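Side-chain contacts in monoacylglycerol lipase (Palaeococcus ferrophilus, PDB 6QE2), which hydrolyses monoacylglycerols to glycerol and free fatty acids, as a lipase of the alpha/beta-hydrolase fold: residues G30-I33 with E34-G38; P118-P121 with S122-A126; D154-K157 with R158-D162; G171-G174 with M175-D179; K229-Y232 with H233-E237. All coordinates share one frame; numbering follows the deposited sequence. Where two conformers were deposited one is given.

Contact 1: residues G30-I33 with E34-G38; sequences GKLI and ELLNG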
# COMPACT_ATOMS: atom_id res chain seq x y z
N GLY A 30 5.14 12.16 -5.09
CA GLY A 30 5.15 13.61 -5.06
C GLY A 30 3.91 14.23 -5.69
O GLY A 30 3.40 15.25 -5.21
N LYS A 31 3.43 13.64 -6.79
CA LYS A 31 2.25 14.19 -7.46
C LYS A 31 1.02 14.11 -6.57
O LYS A 31 0.28 15.09 -6.42
CB LYS A 31 2.03 13.47 -8.79
CG LYS A 31 0.85 13.99 -9.60
CD LYS A 31 1.12 15.40 -10.11
CE LYS A 31 0.09 15.83 -11.13
NZ LYS A 31 0.48 17.11 -11.80
N LEU A 32 0.77 12.94 -5.97
CA LEU A 32 -0.41 12.79 -5.12
C LEU A 32 -0.31 13.66 -3.88
O LEU A 32 -1.32 14.24 -3.45
CB LEU A 32 -0.59 11.32 -4.73
CG LEU A 32 -1.72 11.02 -3.74
CD1 LEU A 32 -3.10 11.37 -4.31
CD2 LEU A 32 -1.67 9.55 -3.32
N ILE A 33 0.87 13.75 -3.28
CA ILE A 33 1.05 14.60 -2.10
C ILE A 33 0.73 16.05 -2.44
O ILE A 33 0.03 16.74 -1.70
CB ILE A 33 2.48 14.46 -1.55
CG1 ILE A 33 2.70 13.06 -0.97
CG2 ILE A 33 2.76 15.53 -0.50
CD1 ILE A 33 4.17 12.74 -0.74
N GLU A 34 1.23 16.52 -3.59
CA GLU A 34 0.98 17.89 -4.00
C GLU A 34 -0.51 18.14 -4.21
O GLU A 34 -1.04 19.18 -3.77
CB GLU A 34 1.76 18.18 -5.29
CG GLU A 34 1.60 19.59 -5.85
CD GLU A 34 2.54 19.85 -7.02
OE1 GLU A 34 2.23 19.41 -8.15
OE2 GLU A 34 3.59 20.49 -6.81
N LEU A 35 -1.20 17.21 -4.86
CA LEU A 35 -2.64 17.37 -5.08
C LEU A 35 -3.40 17.36 -3.76
O LEU A 35 -4.31 18.17 -3.55
CB LEU A 35 -3.15 16.27 -6.02
CG LEU A 35 -2.68 16.36 -7.47
CD1 LEU A 35 -3.07 15.10 -8.26
CD2 LEU A 35 -3.19 17.61 -8.17
N LEU A 36 -3.05 16.45 -2.84
CA LEU A 36 -3.74 16.40 -1.55
C LEU A 36 -3.50 17.67 -0.75
O LEU A 36 -4.42 18.18 -0.09
CB LEU A 36 -3.28 15.19 -0.75
CG LEU A 36 -3.75 13.84 -1.29
CD1 LEU A 36 -3.08 12.70 -0.52
CD2 LEU A 36 -5.25 13.74 -1.19
N ASN A 37 -2.27 18.18 -0.75
CA ASN A 37 -1.99 19.45 -0.07
C ASN A 37 -2.80 20.57 -0.69
O ASN A 37 -3.35 21.43 0.02
CB ASN A 37 -0.51 19.79 -0.12
CG ASN A 37 0.35 18.89 0.74
OD1 ASN A 37 1.56 18.81 0.55
ND2 ASN A 37 -0.26 18.21 1.70
N GLY A 38 -2.87 20.60 -2.03
CA GLY A 38 -3.65 21.61 -2.72
C GLY A 38 -5.13 21.57 -2.39
O GLY A 38 -5.82 22.59 -2.50
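Helix 30-38 is the helical arm of a beta-alpha-beta unit, between strands 15-19 and 42-46. On it Leu32 and Leu36 meet one turn apart, with Leu32 CG 3.9 Å from Leu36 CD1. The two side chains slant across each other. Leu32 CD1 also reaches the branch carbon of Leu36. Leu36 CG is anti to its own carbonyl carbon (chi1 -70°), which folds it back over the preceding turn, 3.3 Å from Leu32 O. Ile33 and Asn37 form the neighbouring pair, side by side and pointing the same way. The methyl Ile33 CG2 lies 3.6 Å from Asn37 OD1. Asn37 ND2 donates to Phe41 O, just beyond the end of the helix. In this parallel crossover connection the helix lies against the sheet: Ile33, Leu36 and Asn37 all touch Val43 of strand 42-46. Leu32 and Leu35 meet His246 of helix 242-256, while Leu36 meets Val250 and Leu253 there. Regular i to i+4 backbone bonds run beneath the side chains. Asn37 N donates to Ile33 O at 2.9 Å, with an N-H...O angle of 167°. On the exposed side Lys31 NZ stays 4.7 Å from Glu34 OE1, a distance at which any attraction is probably weak.

Contact 2: residues P118-P121 with S122-A126; sequences PKTP and SFMVA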
# COMPACT_ATOMS: atom_id res chain seq x y z
N PRO A 118 -0.27 -14.82 -10.31
CA PRO A 118 -0.05 -16.09 -11.03
C PRO A 118 1.41 -16.37 -11.31
O PRO A 118 1.78 -17.52 -11.59
CB PRO A 118 -0.85 -15.91 -12.32
CG PRO A 118 -1.00 -14.41 -12.47
CD PRO A 118 -1.13 -13.90 -11.07
N LYS A 119 2.26 -15.34 -11.29
CA LYS A 119 3.70 -15.49 -11.46
C LYS A 119 4.36 -16.08 -10.23
O LYS A 119 5.51 -16.53 -10.31
CB LYS A 119 4.33 -14.15 -11.81
CG LYS A 119 3.88 -13.58 -13.14
CD LYS A 119 4.14 -14.57 -14.28
CE LYS A 119 3.68 -14.01 -15.61
NZ LYS A 119 4.04 -14.91 -16.75
N THR A 120 3.69 -16.04 -9.07
CA THR A 120 4.27 -16.58 -7.85
C THR A 120 3.82 -18.02 -7.69
O THR A 120 2.64 -18.27 -7.41
CB THR A 120 3.83 -15.76 -6.64
OG1 THR A 120 4.14 -14.37 -6.86
CG2 THR A 120 4.55 -16.23 -5.39
N PRO A 121 4.71 -19.00 -7.84
CA PRO A 121 4.29 -20.40 -7.68
C PRO A 121 3.85 -20.69 -6.25
O PRO A 121 4.32 -20.08 -5.29
CB PRO A 121 5.54 -21.20 -8.06
CG PRO A 121 6.68 -20.25 -7.89
CD PRO A 121 6.13 -18.88 -8.19
N SER A 122 2.93 -21.66 -6.12
CA SER A 122 2.37 -21.98 -4.81
C SER A 122 3.44 -22.44 -3.83
O SER A 122 3.32 -22.20 -2.62
CB SER A 122 1.29 -23.05 -4.95
OG SER A 122 1.82 -24.23 -5.52
N PHE A 123 4.49 -23.12 -4.31
CA PHE A 123 5.52 -23.56 -3.38
C PHE A 123 6.29 -22.38 -2.78
O PHE A 123 6.87 -22.53 -1.70
CB PHE A 123 6.48 -24.55 -4.05
CG PHE A 123 7.39 -23.95 -5.10
CD1 PHE A 123 8.56 -23.29 -4.74
CD2 PHE A 123 7.10 -24.09 -6.44
CE1 PHE A 123 9.39 -22.76 -5.70
CE2 PHE A 123 7.94 -23.56 -7.41
CZ PHE A 123 9.08 -22.90 -7.03
N MET A 124 6.30 -21.23 -3.46
CA MET A 124 6.98 -20.07 -2.90
C MET A 124 6.26 -19.55 -1.66
O MET A 124 6.90 -19.09 -0.71
CB MET A 124 7.08 -18.97 -3.96
CG MET A 124 8.27 -18.06 -3.76
SD MET A 124 9.78 -19.02 -3.88
CE MET A 124 9.81 -19.38 -5.62
N VAL A 125 4.93 -19.64 -1.65
CA VAL A 125 4.16 -19.29 -0.47
C VAL A 125 4.50 -20.23 0.68
O VAL A 125 4.72 -19.80 1.82
CB VAL A 125 2.65 -19.29 -0.78
CG1 VAL A 125 1.84 -19.03 0.47
CG2 VAL A 125 2.34 -18.24 -1.84
N ALA A 126 4.54 -21.53 0.40
CA ALA A 126 4.90 -22.50 1.44
C ALA A 126 6.34 -22.31 1.90
O ALA A 126 6.64 -22.46 3.09
CB ALA A 126 4.69 -23.92 0.92
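The ring of Pro121 sits over one face of the Phe123 phenyl ring at the start of helix 122-134. This is a CH-pi contact: Pro121 CG lies 4.0 Å from the centroid of the Phe123 ring, 29° off the ring normal. Pro121 CB comes closer to one side of the ring, 3.4 Å from Phe123 CE2. Phe123 holds CG between its backbone N and carbonyl carbon (chi1 70°), and this swings the ring back over the proline. Other apolar contacts involve Met124. Its chain bends at chi2 and chi3, which brings the methyl Met124 CE to 4.0 Å from Pro121 CG. At the other end of the side chain, Met124 CB lies 4.0 Å from Thr120 CG2, the two side chains crossing at about a right angle. One hydrogen bond joins the segments. Met124 N donates to Pro121 O at 2.9 Å, with an N-H...O angle of 140°. The bond is bent, and its donor stands well above the carbonyl plane, not on a lone pair. Thr120 O is held by Lys116 NZ. The contact is mostly apolar. Met124 also touches a bound detergent, lauryl dimethylamine-N-oxide, which is consistent with a lipid-binding surface nearby.

Contact 3: residues D154-K157 with R158-D162; sequences DAVK and RYIED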
# COMPACT_ATOMS: atom_id res chain seq x y z
N ASP A 154 8.17 5.06 -19.61
CA ASP A 154 9.04 5.99 -18.91
C ASP A 154 8.94 5.82 -17.40
O ASP A 154 9.90 6.04 -16.67
CB ASP A 154 8.73 7.43 -19.32
CG ASP A 154 9.15 7.73 -20.75
OD1 ASP A 154 8.34 8.33 -21.49
OD2 ASP A 154 10.28 7.37 -21.14
N ALA A 155 7.77 5.43 -16.93
CA ALA A 155 7.56 5.19 -15.51
C ALA A 155 8.34 3.96 -15.10
O ALA A 155 8.93 3.92 -14.03
CB ALA A 155 6.09 5.01 -15.22
N VAL A 156 8.34 2.95 -15.97
CA VAL A 156 9.05 1.72 -15.70
C VAL A 156 10.53 1.99 -15.64
O VAL A 156 11.21 1.51 -14.75
CB VAL A 156 8.78 0.66 -16.78
CG1 VAL A 156 9.70 -0.52 -16.59
CG2 VAL A 156 7.33 0.23 -16.74
N LYS A 157 11.01 2.78 -16.58
CA LYS A 157 12.42 3.13 -16.63
C LYS A 157 12.85 3.88 -15.37
O LYS A 157 13.91 3.63 -14.83
CB LYS A 157 12.70 3.96 -17.87
CG LYS A 157 14.09 4.55 -17.94
CD LYS A 157 14.32 5.16 -19.31
CE LYS A 157 15.32 6.30 -19.22
NZ LYS A 157 16.71 5.77 -19.16
N ARG A 158 12.01 4.81 -14.92
CA ARG A 158 12.32 5.57 -13.72
C ARG A 158 12.44 4.66 -12.51
O ARG A 158 13.33 4.82 -11.69
CB ARG A 158 11.24 6.62 -13.47
CG ARG A 158 11.37 7.84 -14.34
CD ARG A 158 10.61 9.02 -13.76
NE ARG A 158 9.18 8.89 -13.96
CZ ARG A 158 8.57 9.12 -15.12
NH1 ARG A 158 9.28 9.48 -16.18
NH2 ARG A 158 7.26 9.00 -15.21
N TYR A 159 11.54 3.69 -12.40
CA TYR A 159 11.54 2.75 -11.30
C TYR A 159 12.83 1.96 -11.28
O TYR A 159 13.45 1.79 -10.25
CB TYR A 159 10.37 1.79 -11.45
CG TYR A 159 10.18 0.78 -10.35
CD1 TYR A 159 9.41 1.07 -9.24
CD2 TYR A 159 10.73 -0.48 -10.44
CE1 TYR A 159 9.22 0.14 -8.24
CE2 TYR A 159 10.53 -1.42 -9.45
CZ TYR A 159 9.78 -1.10 -8.35
OH TYR A 159 9.59 -2.02 -7.36
N ILE A 160 13.23 1.50 -12.45
CA ILE A 160 14.44 0.73 -12.59
C ILE A 160 15.68 1.53 -12.24
O ILE A 160 16.61 1.00 -11.65
CB ILE A 160 14.59 0.21 -14.03
CG1 ILE A 160 13.59 -0.92 -14.27
CG2 ILE A 160 16.00 -0.28 -14.28
CD1 ILE A 160 13.23 -1.09 -15.73
N GLU A 161 15.68 2.80 -12.59
CA GLU A 161 16.83 3.65 -12.35
C GLU A 161 16.85 4.33 -10.99
O GLU A 161 17.85 4.91 -10.60
CB GLU A 161 16.94 4.68 -13.45
CG GLU A 161 17.22 4.06 -14.80
CD GLU A 161 17.13 5.05 -15.92
OE1 GLU A 161 16.53 6.12 -15.73
OE2 GLU A 161 17.66 4.76 -17.01
N ASP A 162 15.74 4.26 -10.27
CA ASP A 162 15.66 4.86 -8.96
C ASP A 162 16.60 4.13 -8.02
O ASP A 162 16.43 2.95 -7.79
CB ASP A 162 14.22 4.77 -8.44
CG ASP A 162 13.96 5.65 -7.25
OD1 ASP A 162 14.87 5.85 -6.43
OD2 ASP A 162 12.83 6.13 -7.12
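Arg158 lays its guanidinium over the backbone of the preceding turn, with Asp154 O and Ala155 CA against one face. Both are offset toward the rim of the group. The chain of Arg158 bends at chi3 (-76°), which folds the flat end back along the helix. Arg158 NH1 lies 3.8 Å from Asp154 CB, and Arg158 NH2 is 3.8 Å from Ala155 CA. The charged end is secured by a salt bridge from Arg158 NH2 to Glu237 OE1. A second ion pair lies within the helix. Lys157 NZ donates to Glu161 OE2 at 2.6 Å, meeting the syn side of the carboxylate 24° out of its plane. The lysine is extended as far as CE and then turns at chi4 (80°), which carries the ammonium across to the glutamate. Val156 and Ile160 run side by side, with Val156 CG1 3.7 Å from Ile160 CD1. Along the backbone Ile160 N donates to Val156 O at 3.1 Å. Helix 153-161 lies between the two strands of the small antiparallel sheet, 139-141 and 168-170, in sequence. Its buried Tyr159 packs on Leu144, Leu149 and Val165 in the flanking loops, and Ala155 touches Glu237 in the loop between strand 223-228 and helix 242-256.

Contact 4: residues G171-G174 with M175-D179; sequences GKLG and MSVFD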
# COMPACT_ATOMS: atom_id res chain seq x y z
N GLY A 171 12.82 -13.20 4.45
CA GLY A 171 11.93 -14.30 4.79
C GLY A 171 10.80 -13.85 5.70
O GLY A 171 9.65 -14.26 5.53
N LYS A 172 11.12 -12.99 6.67
CA LYS A 172 10.11 -12.46 7.58
C LYS A 172 9.05 -11.68 6.82
O LYS A 172 7.85 -11.86 7.04
CB LYS A 172 10.77 -11.58 8.64
CG LYS A 172 9.80 -10.99 9.65
CD LYS A 172 10.49 -10.00 10.58
CE LYS A 172 9.61 -9.68 11.77
NZ LYS A 172 10.15 -8.56 12.60
N LEU A 173 9.47 -10.81 5.90
CA LEU A 173 8.50 -10.01 5.17
C LEU A 173 7.65 -10.87 4.25
O LEU A 173 6.44 -10.67 4.15
CB LEU A 173 9.22 -8.91 4.37
CG LEU A 173 8.28 -7.96 3.61
CD1 LEU A 173 7.15 -7.46 4.52
CD2 LEU A 173 9.08 -6.80 3.06
N GLY A 174 8.26 -11.84 3.57
CA GLY A 174 7.48 -12.72 2.71
C GLY A 174 6.42 -13.48 3.48
O GLY A 174 5.27 -13.57 3.05
N MET A 175 6.80 -14.04 4.63
CA MET A 175 5.82 -14.72 5.48
C MET A 175 4.71 -13.77 5.91
O MET A 175 3.53 -14.14 5.89
CB MET A 175 6.52 -15.31 6.70
CG MET A 175 5.61 -16.11 7.62
SD MET A 175 6.50 -16.89 8.99
CE MET A 175 7.01 -15.47 9.93
N SER A 176 5.09 -12.56 6.29
CA SER A 176 4.12 -11.58 6.73
C SER A 176 3.14 -11.21 5.62
O SER A 176 1.95 -11.06 5.87
CB SER A 176 4.82 -10.32 7.25
OG SER A 176 3.88 -9.37 7.68
N VAL A 177 3.64 -11.07 4.40
CA VAL A 177 2.77 -10.70 3.30
C VAL A 177 1.70 -11.75 3.04
O VAL A 177 0.52 -11.43 2.92
CB VAL A 177 3.57 -10.52 2.00
CG1 VAL A 177 2.64 -10.43 0.80
CG2 VAL A 177 4.47 -9.29 2.09
N PHE A 178 2.09 -13.05 3.01
CA PHE A 178 1.09 -14.06 2.65
C PHE A 178 0.15 -14.33 3.81
O PHE A 178 -1.04 -14.57 3.59
CB PHE A 178 1.81 -15.35 2.20
CG PHE A 178 2.55 -15.14 0.92
CD1 PHE A 178 1.86 -14.74 -0.23
CD2 PHE A 178 3.93 -15.30 0.87
CE1 PHE A 178 2.53 -14.48 -1.44
CE2 PHE A 178 4.62 -15.06 -0.31
CZ PHE A 178 3.94 -14.63 -1.45
N ASP A 179 0.67 -14.29 5.04
CA ASP A 179 -0.20 -14.43 6.20
C ASP A 179 -1.21 -13.30 6.27
O ASP A 179 -2.39 -13.53 6.54
CB ASP A 179 0.62 -14.46 7.48
CG ASP A 179 -0.25 -14.62 8.72
OD1 ASP A 179 -1.03 -15.59 8.81
OD2 ASP A 179 -0.13 -13.80 9.65
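Gly174 O is approached by both the backbone and the side chain of Phe178. Phe178 N donates to it at 3.2 Å, with an N-H...O angle of 161°. The ring carbon Phe178 CD2 comes to 3.1 Å from the same Gly174 O, meeting it obliquely. Phe178 CG is anti to its own carbonyl carbon (chi1 -67°), and this lays the ring back toward the preceding turn. The pair one residue earlier is apolar: Leu173 CD1 lies 4.1 Å from Val177 CG2, the two side chains set at a slant. Val177 CG2 is also 3.2 Å from Leu173 O, the acceptor of Val177 N at 2.8 Å. This tight fit seats the valine branch against the backbone of the turn before it. Met175 N and Ser176 N bond in the same way to Gly171 O and Lys172 O. Ser176 CB lies 3.4 Å from Lys172 O, while its hydroxyl is bound to Glu64 OE1 and Val63 N at the start of helix 63-77. Gly171 and Phe178 also contact the bound detergent, lauryl dimethylamine-N-oxide. Helix 171-186 follows directly on strand 168-170, and its flank packs on helix 122-134: Met175 touches Arg133, and Phe178 touches Val125 and Ala128.

Contact 5: residues K229-Y232 with H233-E237; sequences KGAY and HEIFE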
# COMPACT_ATOMS: atom_id res chain seq x y z
N LYS A 229 -9.87 0.18 -16.58
CA LYS A 229 -9.78 -0.85 -17.61
C LYS A 229 -8.45 -0.78 -18.35
O LYS A 229 -8.10 0.26 -18.92
CB LYS A 229 -10.94 -0.70 -18.58
CG LYS A 229 -10.96 -1.74 -19.69
CD LYS A 229 -12.14 -1.54 -20.61
CE LYS A 229 -12.17 -2.58 -21.71
NZ LYS A 229 -12.22 -3.96 -21.16
N GLY A 230 -7.71 -1.88 -18.32
CA GLY A 230 -6.45 -1.99 -19.02
C GLY A 230 -5.22 -1.60 -18.23
O GLY A 230 -4.11 -1.94 -18.63
N ALA A 231 -5.39 -0.90 -17.11
CA ALA A 231 -4.23 -0.44 -16.35
C ALA A 231 -3.51 -1.62 -15.70
O ALA A 231 -4.10 -2.66 -15.40
CB ALA A 231 -4.65 0.56 -15.27
N TYR A 232 -2.20 -1.45 -15.51
CA TYR A 232 -1.36 -2.43 -14.84
C TYR A 232 -1.40 -2.19 -13.33
O TYR A 232 -2.35 -1.62 -12.79
CB TYR A 232 0.06 -2.36 -15.39
CG TYR A 232 0.24 -2.91 -16.80
CD1 TYR A 232 -0.84 -3.41 -17.51
CD2 TYR A 232 1.49 -2.92 -17.40
CE1 TYR A 232 -0.67 -3.91 -18.80
CE2 TYR A 232 1.67 -3.42 -18.68
CZ TYR A 232 0.59 -3.91 -19.37
OH TYR A 232 0.76 -4.40 -20.65
N HIS A 233 -0.35 -2.64 -12.63
CA HIS A 233 -0.31 -2.59 -11.17
C HIS A 233 -0.25 -1.15 -10.65
O HIS A 233 -0.92 -0.82 -9.67
CB HIS A 233 0.90 -3.39 -10.68
CG HIS A 233 1.04 -3.45 -9.19
ND1 HIS A 233 0.09 -4.02 -8.38
CD2 HIS A 233 2.04 -3.04 -8.37
CE1 HIS A 233 0.49 -3.95 -7.12
NE2 HIS A 233 1.67 -3.35 -7.09
N GLU A 234 0.54 -0.31 -11.29
CA GLU A 234 0.65 1.10 -10.91
C GLU A 234 -0.22 1.92 -11.86
O GLU A 234 0.09 2.05 -13.05
CB GLU A 234 2.10 1.57 -10.94
CG GLU A 234 2.93 0.96 -9.85
CD GLU A 234 4.35 1.48 -9.82
OE1 GLU A 234 4.69 2.36 -10.63
OE2 GLU A 234 5.13 0.99 -8.98
N ILE A 235 -1.32 2.45 -11.33
CA ILE A 235 -2.19 3.32 -12.12
C ILE A 235 -1.71 4.77 -12.10
O ILE A 235 -2.13 5.56 -12.96
CB ILE A 235 -3.64 3.21 -11.62
CG1 ILE A 235 -4.01 1.74 -11.40
CG2 ILE A 235 -4.63 3.81 -12.63
CD1 ILE A 235 -5.29 1.54 -10.62
N PHE A 236 -0.79 5.11 -11.18
CA PHE A 236 -0.41 6.50 -10.92
C PHE A 236 0.07 7.22 -12.16
O PHE A 236 -0.21 8.41 -12.35
CB PHE A 236 0.69 6.57 -9.85
CG PHE A 236 0.30 5.98 -8.53
CD1 PHE A 236 0.47 4.63 -8.28
CD2 PHE A 236 -0.22 6.79 -7.53
CE1 PHE A 236 0.11 4.09 -7.06
CE2 PHE A 236 -0.58 6.25 -6.31
CZ PHE A 236 -0.42 4.90 -6.07
N GLU A 237 0.89 6.53 -12.95
CA GLU A 237 1.47 7.10 -14.16
C GLU A 237 0.91 6.52 -15.46
O GLU A 237 1.49 6.72 -16.52
CB GLU A 237 2.99 6.98 -14.12
CG GLU A 237 3.59 7.37 -12.78
CD GLU A 237 5.10 7.36 -12.78
OE1 GLU A 237 5.70 8.28 -13.38
OE2 GLU A 237 5.69 6.46 -12.16
O HOH W 1 -0.48 1.06 -15.85
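Ile235 holds CG1 anti to its carbonyl carbon (chi1 -45°), and this carries the branch back toward Ala231. His233 takes the other course, with CG anti to the backbone N (chi1 -178°), and its ring leads away from residues 229-232. The methyl Ala231 CB meets Ile235 at two points, 4.1 Å from Ile235 CG1 and 4.2 Å from Ile235 CG2. Ile235 CG1 also lies 4.0 Å from Tyr232 O. Together these contacts close the inside of the bend. A water links its two limbs. It accepts from Tyr232 N at 3.1 Å and donates to Glu234 O at 3.0 Å, satisfying both backbone groups. The loop follows strand 223-228, at the edge of the central sheet, and leads to helix 242-256. In the alpha/beta-hydrolase fold this is the position of the catalytic histidine, and the geometry is consistent with a Ser-His-Asp triad of Ser87, His233 and Asp203, with Ser87 on a likely GxSxG nucleophile elbow. His233 NE2 is hydrogen-bonded to Ser87 OG, and ND1 to Asp203 OD2, so both ring nitrogens are engaged and the rotation of the imidazole is fixed. Glu234 OE2 forms a salt bridge with Arg28 NH1, and a bound glycerol, probably from the crystallisation liquor, reaches both Glu234 OE2 and His233 NE2. At the root of the histidine, His233 CB stays 3.7 Å from Tyr232 C. The ring of Tyr232 turns away from the bend.

Overall arrangement
The five contacts follow one another along the chain, each closing before the next begins. Contacts 2 and 4 are neighbours, with centres about 12 Å apart. Helix 122-134 and helix 171-186 join there through Val125 and Phe178, beside the bound detergent. Contacts 3 and 5 lie about 15 Å apart between centres and touch through the Arg158-Glu237 salt bridge. This ties helix 153-161 to the loop that carries the probable catalytic histidine. Contact 1 is on a helix against the central sheet, about 5 Å from contact 5 at the nearest atoms. It lies on the opposite side of the chain's centre from contacts 2 and 4. Contacts 3 and 5 lie by the probable triad, and contacts 2 and 4 lie by the bound detergent.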